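Side-chain contacts in glycoside hydrolase family 61 (Trichoderma reesei QM6a, PDB 5O2X), which probably cleaves cellulose oxidatively at a copper site, acting as a lytic polysaccharide monooxygenase: residues I208-T212 with S213-Y217; E102-D105 with K106-E110; P23-S26 with N27-V31; G42-S45 with P46-Q50. One frame throughout, in Å; residues are numbered along the deposited sequence.

Contact 1 (I208-T212 with S213-Y217); sequences INIYT and SPLNY. With MAN (alpha-D-mannopyranose), chain G; MAN (alpha-D-mannopyranose), chain H.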
loop_
_atom_site.group_PDB
_atom_site.type_symbol
_atom_site.label_atom_id
_atom_site.label_comp_id
_atom_site.label_asym_id
_atom_site.label_seq_id
_atom_site.Cartn_x
_atom_site.Cartn_y
_atom_site.Cartn_z
ATOM N N ILE A 208 -6.677 -1.357 -19.599
ATOM C CA ILE A 208 -8.035 -1.797 -19.426
ATOM C C ILE A 208 -8.982 -0.624 -19.547
ATOM O O ILE A 208 -8.754 0.415 -18.914
ATOM C CB ILE A 208 -8.215 -2.517 -18.079
ATOM C CG1 ILE A 208 -9.666 -3.024 -17.967
ATOM C CG2 ILE A 208 -7.802 -1.651 -16.894
ATOM C CD1 ILE A 208 -9.955 -3.835 -16.765
ATOM N N ASN A 209 -10.075 -0.840 -20.268
ATOM C CA ASN A 209 -11.179 0.104 -20.324
ATOM C C ASN A 209 -12.227 -0.338 -19.331
ATOM O O ASN A 209 -12.845 -1.399 -19.509
ATOM C CB ASN A 209 -11.756 0.109 -21.741
ATOM C CG ASN A 209 -12.861 1.089 -21.891
ATOM O OD1 ASN A 209 -13.063 1.959 -21.006
ATOM N ND2 ASN A 209 -13.572 1.018 -23.005
ATOM N N ILE A 210 -12.428 0.450 -18.272
ATOM C CA ILE A 210 -13.460 0.119 -17.291
ATOM C C ILE A 210 -14.846 0.683 -17.701
ATOM O O ILE A 210 -15.827 0.372 -17.058
ATOM C CB ILE A 210 -13.072 0.599 -15.878
ATOM C CG1 ILE A 210 -13.109 2.119 -15.746
ATOM C CG2 ILE A 210 -11.745 -0.017 -15.460
ATOM C CD1 ILE A 210 -12.864 2.619 -14.342
ATOM N N TYR A 211 -14.886 1.463 -18.797
ATOM C CA TYR A 211 -16.122 2.136 -19.253
ATOM C C TYR A 211 -16.836 1.283 -20.290
ATOM O O TYR A 211 -17.123 1.690 -21.414
ATOM C CB TYR A 211 -15.829 3.576 -19.695
ATOM C CG TYR A 211 -15.227 4.345 -18.536
ATOM C CD1 TYR A 211 -15.991 4.757 -17.478
ATOM C CD2 TYR A 211 -13.872 4.629 -18.486
ATOM C CE1 TYR A 211 -15.445 5.444 -16.395
ATOM C CE2 TYR A 211 -13.307 5.308 -17.423
ATOM C CZ TYR A 211 -14.068 5.688 -16.362
ATOM O OH TYR A 211 -13.506 6.341 -15.284
ATOM N N THR A 212 -17.100 0.058 -19.870
ATOM C CA THR A 212 -17.735 -0.952 -20.680
ATOM C C THR A 212 -18.450 -1.867 -19.706
ATOM O O THR A 212 -18.090 -1.982 -18.539
ATOM C CB THR A 212 -16.725 -1.694 -21.535
ATOM O OG1 THR A 212 -17.435 -2.704 -22.272
ATOM C CG2 THR A 212 -15.625 -2.293 -20.726
ATOM N N SER A 213 -19.505 -2.552 -20.184
ATOM C CA SER A 213 -20.234 -3.492 -19.323
ATOM C C SER A 213 -20.839 -4.560 -20.258
ATOM O O SER A 213 -21.372 -4.224 -21.297
ATOM C CB SER A 213 -21.320 -2.794 -18.600
ATOM O OG SER A 213 -21.833 -3.704 -17.644
ATOM N N PRO A 214 -20.743 -5.854 -19.888
ATOM C CA PRO A 214 -20.184 -6.398 -18.672
ATOM C C PRO A 214 -18.649 -6.267 -18.604
ATOM O O PRO A 214 -18.001 -6.026 -19.615
ATOM C CB PRO A 214 -20.611 -7.876 -18.683
ATOM C CG PRO A 214 -20.867 -8.169 -20.083
ATOM C CD PRO A 214 -21.344 -6.902 -20.723
ATOM N N LEU A 215 -18.096 -6.390 -17.418
ATOM C CA LEU A 215 -16.699 -6.140 -17.172
ATOM C C LEU A 215 -16.192 -7.165 -16.171
ATOM O O LEU A 215 -16.811 -7.428 -15.153
ATOM C CB LEU A 215 -16.515 -4.747 -16.588
ATOM C CG LEU A 215 -15.090 -4.285 -16.294
ATOM C CD1 LEU A 215 -14.233 -4.224 -17.505
ATOM C CD2 LEU A 215 -15.119 -2.947 -15.574
ATOM N N ASN A 216 -15.005 -7.701 -16.441
ATOM C CA ASN A 216 -14.256 -8.509 -15.510
ATOM C C ASN A 216 -12.894 -7.850 -15.239
ATOM O O ASN A 216 -12.440 -7.008 -16.024
ATOM C CB ASN A 216 -14.027 -9.909 -16.017
ATOM C CG ASN A 216 -15.299 -10.716 -16.133
ATOM O OD1 ASN A 216 -15.501 -11.427 -17.116
ATOM N ND2 ASN A 216 -16.105 -10.698 -15.086
ATOM N N TYR A 217 -12.256 -8.235 -14.125
ATOM C CA TYR A 217 -11.011 -7.574 -13.719
ATOM C C TYR A 217 -10.036 -8.508 -13.065
ATOM O O TYR A 217 -10.384 -9.106 -12.053
ATOM C CB TYR A 217 -11.271 -6.402 -12.796
ATOM C CG TYR A 217 -10.026 -5.596 -12.529
ATOM C CD1 TYR A 217 -9.503 -4.818 -13.528
ATOM C CD2 TYR A 217 -9.366 -5.650 -11.327
ATOM C CE1 TYR A 217 -8.354 -4.089 -13.330
ATOM C CE2 TYR A 217 -8.207 -4.912 -11.109
ATOM C CZ TYR A 217 -7.697 -4.137 -12.128
ATOM O OH TYR A 217 -6.542 -3.452 -11.903
HETATM C C1 MAN G . -16.791 -3.185 -23.441
HETATM C C2 MAN G . -17.915 -3.837 -24.288
HETATM C C3 MAN G . -18.541 -4.995 -23.492
HETATM C C4 MAN G . -17.477 -5.985 -23.030
HETATM C C5 MAN G . -16.344 -5.266 -22.301
HETATM C C6 MAN G . -15.153 -6.189 -22.108
HETATM O O2 MAN G . -17.377 -4.332 -25.496
HETATM O O3 MAN G . -19.510 -5.696 -24.276
HETATM O O4 MAN G . -18.080 -6.976 -22.166
HETATM O O5 MAN G . -15.834 -4.193 -23.105
HETATM O O6 MAN G . -14.453 -5.790 -20.931
HETATM C C1 MAN H . -22.936 -3.182 -16.925
HETATM C C2 MAN H . -23.207 -4.225 -15.809
HETATM C C3 MAN H . -23.629 -5.568 -16.397
HETATM C C4 MAN H . -24.733 -5.387 -17.415
HETATM C C5 MAN H . -24.308 -4.400 -18.478
HETATM C C6 MAN H . -25.390 -4.286 -19.548
HETATM O O2 MAN H . -24.221 -3.685 -15.005
HETATM O O3 MAN H . -24.137 -6.493 -15.421
HETATM O O4 MAN H . -25.011 -6.656 -18.013
HETATM O O5 MAN H . -24.043 -3.143 -17.853
HETATM O O6 MAN H . -25.542 -5.563 -20.163
#
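The Tyr217 ring meets Ile208 at its edge and in its own plane: CD1 of Ile208 lies 3.4 Å from Tyr217 CD1, and the two side chains cross at about a right angle. Trp128 packs against the same tyrosine edge-to-face, while Tyr217 OH bonds to Gly205 O. On the other flank, one face of the Tyr211 ring carries Ile210 CG1, 3.6 Å above the plane and toward the rim. Between the arms of this loop sits Leu215, whose CG is anti to the backbone N (chi1 -178°) and so swings in between them; the branch there sends CD1 toward Thr212 CG2, at 4.0 Å, and CD2 toward Ile210, 3.7 Å from Ile210 O. With an alanine at this position, Thr212 CG2 and Ile210 CB would probably lose the leucine methyls that face them, and a gap would be likely to open between the arms. Nearby, Asn209 OD1 accepts from Tyr211 N at 2.9 Å, an Asx turn. At the tip, beside the cis peptide before Pro214, Thr212 OG1 and Ser213 OG each carry a mannose. The sugar on Thr212 bends back and donates from its O4 to Pro214 O at 2.7 Å. Chemically, then, side chains hold the arms together by apolar contact alone, whereas at the glycosylated tip the sugar itself adds a polar tie across the turn.

Contact 2 (E102-D105 with K106-E110); sequences ETVD and KTTLE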
loop_
_atom_site.group_PDB
_atom_site.type_symbol
_atom_site.label_atom_id
_atom_site.label_comp_id
_atom_site.label_asym_id
_atom_site.label_seq_id
_atom_site.Cartn_x
_atom_site.Cartn_y
_atom_site.Cartn_z
ATOM N N GLU A 102 15.083 0.218 8.240
ATOM C CA GLU A 102 15.610 1.558 8.114
ATOM C C GLU A 102 16.794 1.652 7.169
ATOM O O GLU A 102 17.087 2.741 6.685
ATOM C CB GLU A 102 15.992 2.090 9.502
ATOM C CG GLU A 102 14.803 2.323 10.434
ATOM C CD GLU A 102 14.192 1.137 11.151
ATOM O OE1 GLU A 102 14.661 -0.010 10.964
ATOM O OE2 GLU A 102 13.250 1.379 11.929
ATOM N N THR A 103 17.470 0.531 6.915
ATOM C CA THR A 103 18.654 0.578 6.069
ATOM C C THR A 103 18.591 -0.465 4.955
ATOM O O THR A 103 19.550 -0.599 4.224
ATOM C CB THR A 103 19.946 0.426 6.868
ATOM O OG1 THR A 103 19.789 -0.757 7.629
ATOM C CG2 THR A 103 20.169 1.615 7.743
ATOM N N VAL A 104 17.471 -1.147 4.752
ATOM C CA VAL A 104 17.395 -2.105 3.658
ATOM C C VAL A 104 17.482 -1.397 2.310
ATOM O O VAL A 104 16.957 -0.300 2.129
ATOM C CB VAL A 104 16.075 -2.925 3.722
ATOM C CG1 VAL A 104 14.820 -2.103 3.451
ATOM C CG2 VAL A 104 16.114 -4.165 2.854
ATOM N N ASP A 105 18.094 -2.046 1.325
ATOM C CA ASP A 105 18.095 -1.537 -0.042
ATOM C C ASP A 105 16.734 -1.908 -0.644
ATOM O O ASP A 105 16.437 -3.080 -0.869
ATOM C CB ASP A 105 19.250 -2.199 -0.772
ATOM C CG ASP A 105 19.359 -1.829 -2.243
ATOM O OD1 ASP A 105 18.425 -1.221 -2.784
ATOM O OD2 ASP A 105 20.412 -2.175 -2.844
ATOM N N LYS A 106 15.931 -0.891 -0.963
ATOM C CA LYS A 106 14.581 -1.178 -1.480
ATOM C C LYS A 106 14.575 -2.004 -2.725
ATOM O O LYS A 106 13.560 -2.657 -3.010
ATOM C CB LYS A 106 13.820 0.143 -1.716
ATOM C CG LYS A 106 14.334 0.982 -2.871
ATOM C CD LYS A 106 13.556 2.297 -3.008
ATOM C CE LYS A 106 14.006 3.093 -4.209
ATOM N NZ LYS A 106 13.275 4.393 -4.317
ATOM N N THR A 107 15.657 -1.962 -3.517
ATOM C CA THR A 107 15.697 -2.712 -4.776
ATOM C C THR A 107 15.847 -4.216 -4.591
ATOM O O THR A 107 15.739 -4.982 -5.554
ATOM C CB THR A 107 16.818 -2.203 -5.690
ATOM O OG1 THR A 107 18.094 -2.543 -5.147
ATOM C CG2 THR A 107 16.714 -0.751 -5.981
ATOM N N THR A 108 16.035 -4.655 -3.347
ATOM C CA THR A 108 16.170 -6.051 -2.979
ATOM C C THR A 108 14.885 -6.622 -2.384
ATOM O O THR A 108 14.806 -7.842 -2.143
ATOM C CB THR A 108 17.332 -6.278 -1.967
ATOM O OG1 THR A 108 16.997 -5.758 -0.697
ATOM C CG2 THR A 108 18.644 -5.731 -2.480
ATOM N N LEU A 109 13.907 -5.782 -2.092
ATOM C CA LEU A 109 12.715 -6.236 -1.378
ATOM C C LEU A 109 11.885 -7.138 -2.280
ATOM O O LEU A 109 11.595 -6.803 -3.439
ATOM C CB LEU A 109 11.874 -5.034 -0.936
ATOM C CG LEU A 109 12.493 -4.163 0.150
ATOM C CD1 LEU A 109 11.718 -2.872 0.291
ATOM C CD2 LEU A 109 12.532 -4.906 1.478
ATOM N N GLU A 110 11.464 -8.284 -1.726
ATOM C CA GLU A 110 10.656 -9.244 -2.463
ATOM C C GLU A 110 9.272 -9.302 -1.802
ATOM O O GLU A 110 9.087 -9.843 -0.697
ATOM C CB GLU A 110 11.352 -10.595 -2.512
ATOM C CG GLU A 110 12.653 -10.528 -3.304
ATOM C CD GLU A 110 13.441 -11.791 -3.278
ATOM O OE1 GLU A 110 12.946 -12.808 -2.774
ATOM O OE2 GLU A 110 14.589 -11.756 -3.769
HETATM O O HOH W 1 16.264 1.839 -0.110
#
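Asp105 OD1 takes two hydrogen bonds from Thr107, one from the hydroxyl OG1 at 2.7 Å and one from the backbone N at 3.0 Å. Both donors come over the same face of the carboxylate, about 43° out of its plane, so one oxygen is held twice by a single residue. The carboxylate gets there because Asp105 CG stands anti to the backbone N (chi1 177°), beside the carbonyl carbon. A valine in place of Thr107 would probably leave Asp105 OD1 with the backbone N as its one donor in this turn and the carboxylate freer to rotate. The Asp105 carbonyl is doubly engaged as well: Thr108 OG1 approaches in the carbonyl plane, 2.7 Å from Asp105 O, while Thr108 N donates to that oxygen at 3.0 Å from above the plane. The bond from Thr107 N closes an Asx turn, and the chain continues as the short 3-10 segment 106-108, in the loop that joins strand 90-96 to strand 110-121. Leu109 N continues the 3-10 pattern, donating to Lys106 O. Behind the polar turn, Val104 CG2 packs against Leu109 CD2 at 3.9 Å, and Val104 also rests on Cys97. Further out, a water accepts from Lys106 N at 2.9 Å, and Asn62 ND2 bonds to the Val104 carbonyl. The extended Lys106 chain leads away from the turn to place NZ on the carbonyl oxygen of Ala60, and its side chain touches Trp34 and Pro52.

Contact 3 (P23-S26 with N27-V31); sequences PYES and NPPIV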
loop_
_atom_site.group_PDB
_atom_site.type_symbol
_atom_site.label_atom_id
_atom_site.label_comp_id
_atom_site.label_asym_id
_atom_site.label_seq_id
_atom_site.Cartn_x
_atom_site.Cartn_y
_atom_site.Cartn_z
ATOM N N PRO A 23 8.497 17.969 3.077
ATOM C CA PRO A 23 9.587 18.478 2.254
ATOM C C PRO A 23 9.828 19.960 2.490
ATOM O O PRO A 23 10.916 20.468 2.175
ATOM C CB PRO A 23 9.110 18.205 0.831
ATOM C CG PRO A 23 8.190 17.029 0.964
ATOM C CD PRO A 23 7.496 17.268 2.261
ATOM N N TYR A 24 8.822 20.670 2.996
ATOM C CA TYR A 24 8.930 22.109 3.223
ATOM C C TYR A 24 9.542 22.451 4.573
ATOM O O TYR A 24 9.829 23.622 4.852
ATOM C CB TYR A 24 7.565 22.772 3.082
ATOM C CG TYR A 24 6.932 22.483 1.754
ATOM C CD1 TYR A 24 7.417 23.065 0.598
ATOM C CD2 TYR A 24 5.801 21.659 1.637
ATOM C CE1 TYR A 24 6.817 22.846 -0.632
ATOM C CE2 TYR A 24 5.195 21.412 0.424
ATOM C CZ TYR A 24 5.693 21.997 -0.720
ATOM O OH TYR A 24 5.068 21.833 -1.930
ATOM N N GLU A 25 9.673 21.462 5.466
ATOM C CA GLU A 25 10.184 21.670 6.813
ATOM C C GLU A 25 11.686 21.589 6.840
ATOM O O GLU A 25 12.276 20.856 6.069
ATOM C CB GLU A 25 9.669 20.570 7.755
ATOM C CG GLU A 25 8.164 20.518 7.896
ATOM C CD GLU A 25 7.637 19.438 8.829
ATOM O OE1 GLU A 25 8.358 18.945 9.659
ATOM O OE2 GLU A 25 6.458 19.104 8.691
ATOM N N SER A 26 12.303 22.340 7.755
ATOM C CA SER A 26 13.732 22.249 8.006
ATOM C C SER A 26 14.159 20.890 8.559
ATOM O O SER A 26 15.221 20.369 8.184
ATOM C CB SER A 26 14.212 23.325 9.000
ATOM O OG SER A 26 13.711 24.618 8.673
ATOM N N ASN A 27 13.353 20.365 9.461
ATOM C CA ASN A 27 13.713 19.186 10.207
ATOM C C ASN A 27 12.501 18.294 10.371
ATOM O O ASN A 27 11.912 18.207 11.446
ATOM C CB ASN A 27 14.248 19.597 11.544
ATOM C CG ASN A 27 14.845 18.423 12.293
ATOM O OD1 ASN A 27 15.330 17.467 11.673
ATOM N ND2 ASN A 27 14.804 18.470 13.605
ATOM N N PRO A 28 12.094 17.607 9.298
ATOM C CA PRO A 28 10.890 16.799 9.389
ATOM C C PRO A 28 11.106 15.640 10.383
ATOM O O PRO A 28 12.232 15.159 10.558
ATOM C CB PRO A 28 10.674 16.309 7.983
ATOM C CG PRO A 28 12.018 16.358 7.373
ATOM C CD PRO A 28 12.700 17.552 7.974
ATOM N N PRO A 29 10.036 15.164 10.989
ATOM C CA PRO A 29 10.164 14.095 11.978
ATOM C C PRO A 29 10.487 12.751 11.354
ATOM O O PRO A 29 10.156 12.477 10.213
ATOM C CB PRO A 29 8.799 14.075 12.655
ATOM C CG PRO A 29 7.884 14.521 11.567
ATOM C CD PRO A 29 8.629 15.571 10.823
ATOM N N ILE A 30 11.058 11.879 12.192
ATOM C CA ILE A 30 11.224 10.470 11.855
ATOM C C ILE A 30 9.866 9.799 12.008
ATOM O O ILE A 30 9.249 9.853 13.088
ATOM C CB ILE A 30 12.275 9.835 12.748
ATOM C CG1 ILE A 30 13.638 10.477 12.504
ATOM C CG2 ILE A 30 12.291 8.322 12.506
ATOM C CD1 ILE A 30 14.692 10.052 13.495
ATOM N N VAL A 31 9.436 9.127 10.941
ATOM C CA VAL A 31 8.109 8.503 10.896
ATOM C C VAL A 31 8.223 7.114 10.291
ATOM O O VAL A 31 9.278 6.723 9.775
ATOM C CB VAL A 31 7.096 9.359 10.107
ATOM C CG1 VAL A 31 6.802 10.656 10.834
ATOM C CG2 VAL A 31 7.560 9.636 8.693
#
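Glu25 OE1 lies against two prolines, 3.3 Å from Pro28 CA and 3.6 Å from Pro29 CD, and no N-H or hydroxyl of the two segments binds it. The two carbons sit at opposite ends of the peptide bond that joins the prolines, CA on its carbonyl carbon and CD on its nitrogen, so their hydrogens are probably somewhat polarised and the approach mildly favourable, although this falls short of a conventional bond. The carboxylate reaches them on a stretched chain: CG is anti to the carbonyl carbon (chi1 -61°) and the next torsion is fully extended. It runs across Pro29 at about a right angle, while OE1 also passes 3.9 Å from Pro28 CB. The backbone turns between these partners, bringing Glu25 CA to 5.6 Å from Pro28 CA. Since Pro28 has no N-H, it cannot give the Glu25 carbonyl the bond that closes many such turns. This bend lies on the surface, in the long loop between strand 12-15 and helix 53-56; it follows a 3-10 segment ending at Tyr24 and gives way to polyproline-II-like backbone at Pro28 and Pro29. At the bend, the Pro28 ring sets its CD 3.7 Å from Ser26 C, on the peptide leading into Asn27. Inward, Pro29 packs on Phe22 and on Gln15 of strand 12-15, while Pro23 rests against Tyr17 and Leu39. A bound mannose comes within about 4 Å of the Pro29 side chain.

Contact 4 (G42-S45 with P46-Q50); sequences GFVS and PDAYQ. With MAN (alpha-D-mannopyranose), chain E.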
loop_
_atom_site.group_PDB
_atom_site.type_symbol
_atom_site.label_atom_id
_atom_site.label_comp_id
_atom_site.label_asym_id
_atom_site.label_seq_id
_atom_site.Cartn_x
_atom_site.Cartn_y
_atom_site.Cartn_z
ATOM N N GLY A 42 0.693 12.809 -6.459
ATOM C CA GLY A 42 0.545 12.056 -7.690
ATOM C C GLY A 42 0.996 10.604 -7.629
ATOM O O GLY A 42 0.993 9.959 -6.563
ATOM N N PHE A 43 1.293 10.086 -8.817
ATOM C CA PHE A 43 1.333 8.670 -9.089
ATOM C C PHE A 43 2.635 8.268 -9.786
ATOM O O PHE A 43 3.400 9.083 -10.272
ATOM C CB PHE A 43 0.115 8.276 -9.952
ATOM C CG PHE A 43 -0.029 9.121 -11.204
ATOM C CD1 PHE A 43 0.724 8.865 -12.333
ATOM C CD2 PHE A 43 -0.940 10.189 -11.225
ATOM C CE1 PHE A 43 0.587 9.676 -13.448
ATOM C CE2 PHE A 43 -1.057 10.998 -12.340
ATOM C CZ PHE A 43 -0.298 10.744 -13.460
ATOM N N VAL A 44 2.807 6.948 -9.857
ATOM C CA VAL A 44 3.803 6.287 -10.698
ATOM C C VAL A 44 3.080 5.658 -11.870
ATOM O O VAL A 44 2.050 4.990 -11.686
ATOM C CB VAL A 44 4.600 5.234 -9.883
ATOM C CG1 VAL A 44 5.673 4.610 -10.756
ATOM C CG2 VAL A 44 5.197 5.838 -8.634
ATOM N N SER A 45 3.572 5.892 -13.085
ATOM C CA SER A 45 2.932 5.402 -14.287
ATOM C C SER A 45 3.553 4.095 -14.751
ATOM O O SER A 45 4.663 3.724 -14.348
ATOM C CB SER A 45 3.100 6.442 -15.421
ATOM O OG SER A 45 2.458 7.647 -15.147
ATOM N N PRO A 46 2.890 3.397 -15.700
ATOM C CA PRO A 46 3.439 2.146 -16.229
ATOM C C PRO A 46 4.830 2.265 -16.842
ATOM O O PRO A 46 5.588 1.297 -16.795
ATOM C CB PRO A 46 2.371 1.688 -17.240
ATOM C CG PRO A 46 1.096 2.220 -16.660
ATOM C CD PRO A 46 1.472 3.580 -16.102
ATOM N N ASP A 47 5.172 3.425 -17.394
ATOM C CA ASP A 47 6.500 3.622 -17.933
ATOM C C ASP A 47 7.586 3.679 -16.845
ATOM O O ASP A 47 8.759 3.727 -17.194
ATOM C CB ASP A 47 6.578 4.800 -18.923
ATOM C CG ASP A 47 6.367 6.183 -18.270
ATOM O OD1 ASP A 47 6.226 6.278 -17.072
ATOM O OD2 ASP A 47 6.250 7.200 -18.975
ATOM N N ALA A 48 7.198 3.565 -15.580
ATOM C CA ALA A 48 8.114 3.441 -14.472
ATOM C C ALA A 48 7.928 2.150 -13.690
ATOM O O ALA A 48 8.530 1.985 -12.624
ATOM C CB ALA A 48 8.047 4.676 -13.572
ATOM N N TYR A 49 7.183 1.201 -14.237
ATOM C CA TYR A 49 6.991 -0.064 -13.525
ATOM C C TYR A 49 8.273 -0.885 -13.393
ATOM O O TYR A 49 8.363 -1.736 -12.509
ATOM C CB TYR A 49 5.947 -0.925 -14.224
ATOM C CG TYR A 49 4.505 -0.527 -14.029
ATOM C CD1 TYR A 49 4.080 0.446 -13.122
ATOM C CD2 TYR A 49 3.532 -1.163 -14.795
ATOM C CE1 TYR A 49 2.729 0.744 -12.955
ATOM C CE2 TYR A 49 2.182 -0.885 -14.623
ATOM C CZ TYR A 49 1.783 0.029 -13.680
ATOM O OH TYR A 49 0.437 0.258 -13.536
ATOM N N GLN A 50 9.241 -0.663 -14.300
ATOM C CA GLN A 50 10.513 -1.341 -14.238
ATOM C C GLN A 50 11.618 -0.448 -13.661
ATOM O O GLN A 50 12.784 -0.765 -13.781
ATOM C CB GLN A 50 10.880 -1.974 -15.587
ATOM C CG GLN A 50 10.248 -3.377 -15.769
ATOM C CD GLN A 50 8.730 -3.387 -15.872
ATOM O OE1 GLN A 50 8.179 -2.926 -16.867
ATOM N NE2 GLN A 50 8.068 -3.922 -14.857
HETATM C C1 MAN E . 13.119 -4.705 -11.784
HETATM C C2 MAN E . 13.936 -5.939 -11.511
HETATM C C3 MAN E . 15.094 -5.545 -10.557
HETATM C C4 MAN E . 15.900 -4.335 -11.046
HETATM C C5 MAN E . 14.972 -3.206 -11.430
HETATM C C6 MAN E . 15.660 -2.058 -12.150
HETATM O O2 MAN E . 14.487 -6.409 -12.727
HETATM O O3 MAN E . 15.975 -6.655 -10.310
HETATM O O4 MAN E . 16.746 -3.845 -9.997
HETATM O O5 MAN E . 13.920 -3.664 -12.317
HETATM O O6 MAN E . 14.918 -0.890 -12.161
#
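Val44 CG1 packs on Ala48 CB at 3.7 Å, the apolar contact on the buried side of this turn. Val44 CG1 lies anti to the backbone N (chi1 -177°), which carries the methyl to the alanine. Next to it, Tyr49 folds back beneath the turn, and one ring face receives Pro46 CA 3.4 Å above its centre, consistent with a CH-pi contact. The Ser45 carbonyl oxygen sits obliquely to the same ring, 3.5 Å from Tyr49 CD1, and accepts from Ala48 N at 2.8 Å. With a second backbone bond from Tyr49 N to Pro46 O, successive 3-10 turns form at Pro46 and Asp47. The loose, exposed side is that of Asp47; Asp47 and Ser45 each have two conformers, so the approach of Asp47 OD1 to Ser45 CB is doubtful. Gln50 forms the glycan-facing end: a mannose O6 donates to Gln50 O at 2.7 Å, and NE2 is held by the carbonyls of Thr196 and Tyr199. Tyr49 OH pairs with Asn173 OD1, and Val44 shares backbone bonding with Asn173, the residue before the copper ligand Tyr174; the turn is thus tied by polar bonds to the strand that carries a metal ligand.

Along the chain the contacts follow one another without overlap, in the order contact 3, contact 4, contact 2 and contact 1. Contacts 3 and 4 share the long loop between strand 12-15 and helix 53-56, yet their centres are about 26 Å apart. Contact 2 lies in the connection between strands 90-96 and 110-121, its centre about 19 Å from that of contact 4. Contact 1 belongs to the segment after strand 193-194, on the opposite side of the chain's centre from contacts 2 and 3, with about 42 Å between its centre and that of contact 3. None touches another, so the four turns shape separate parts of the loops around the protein's beta sheets.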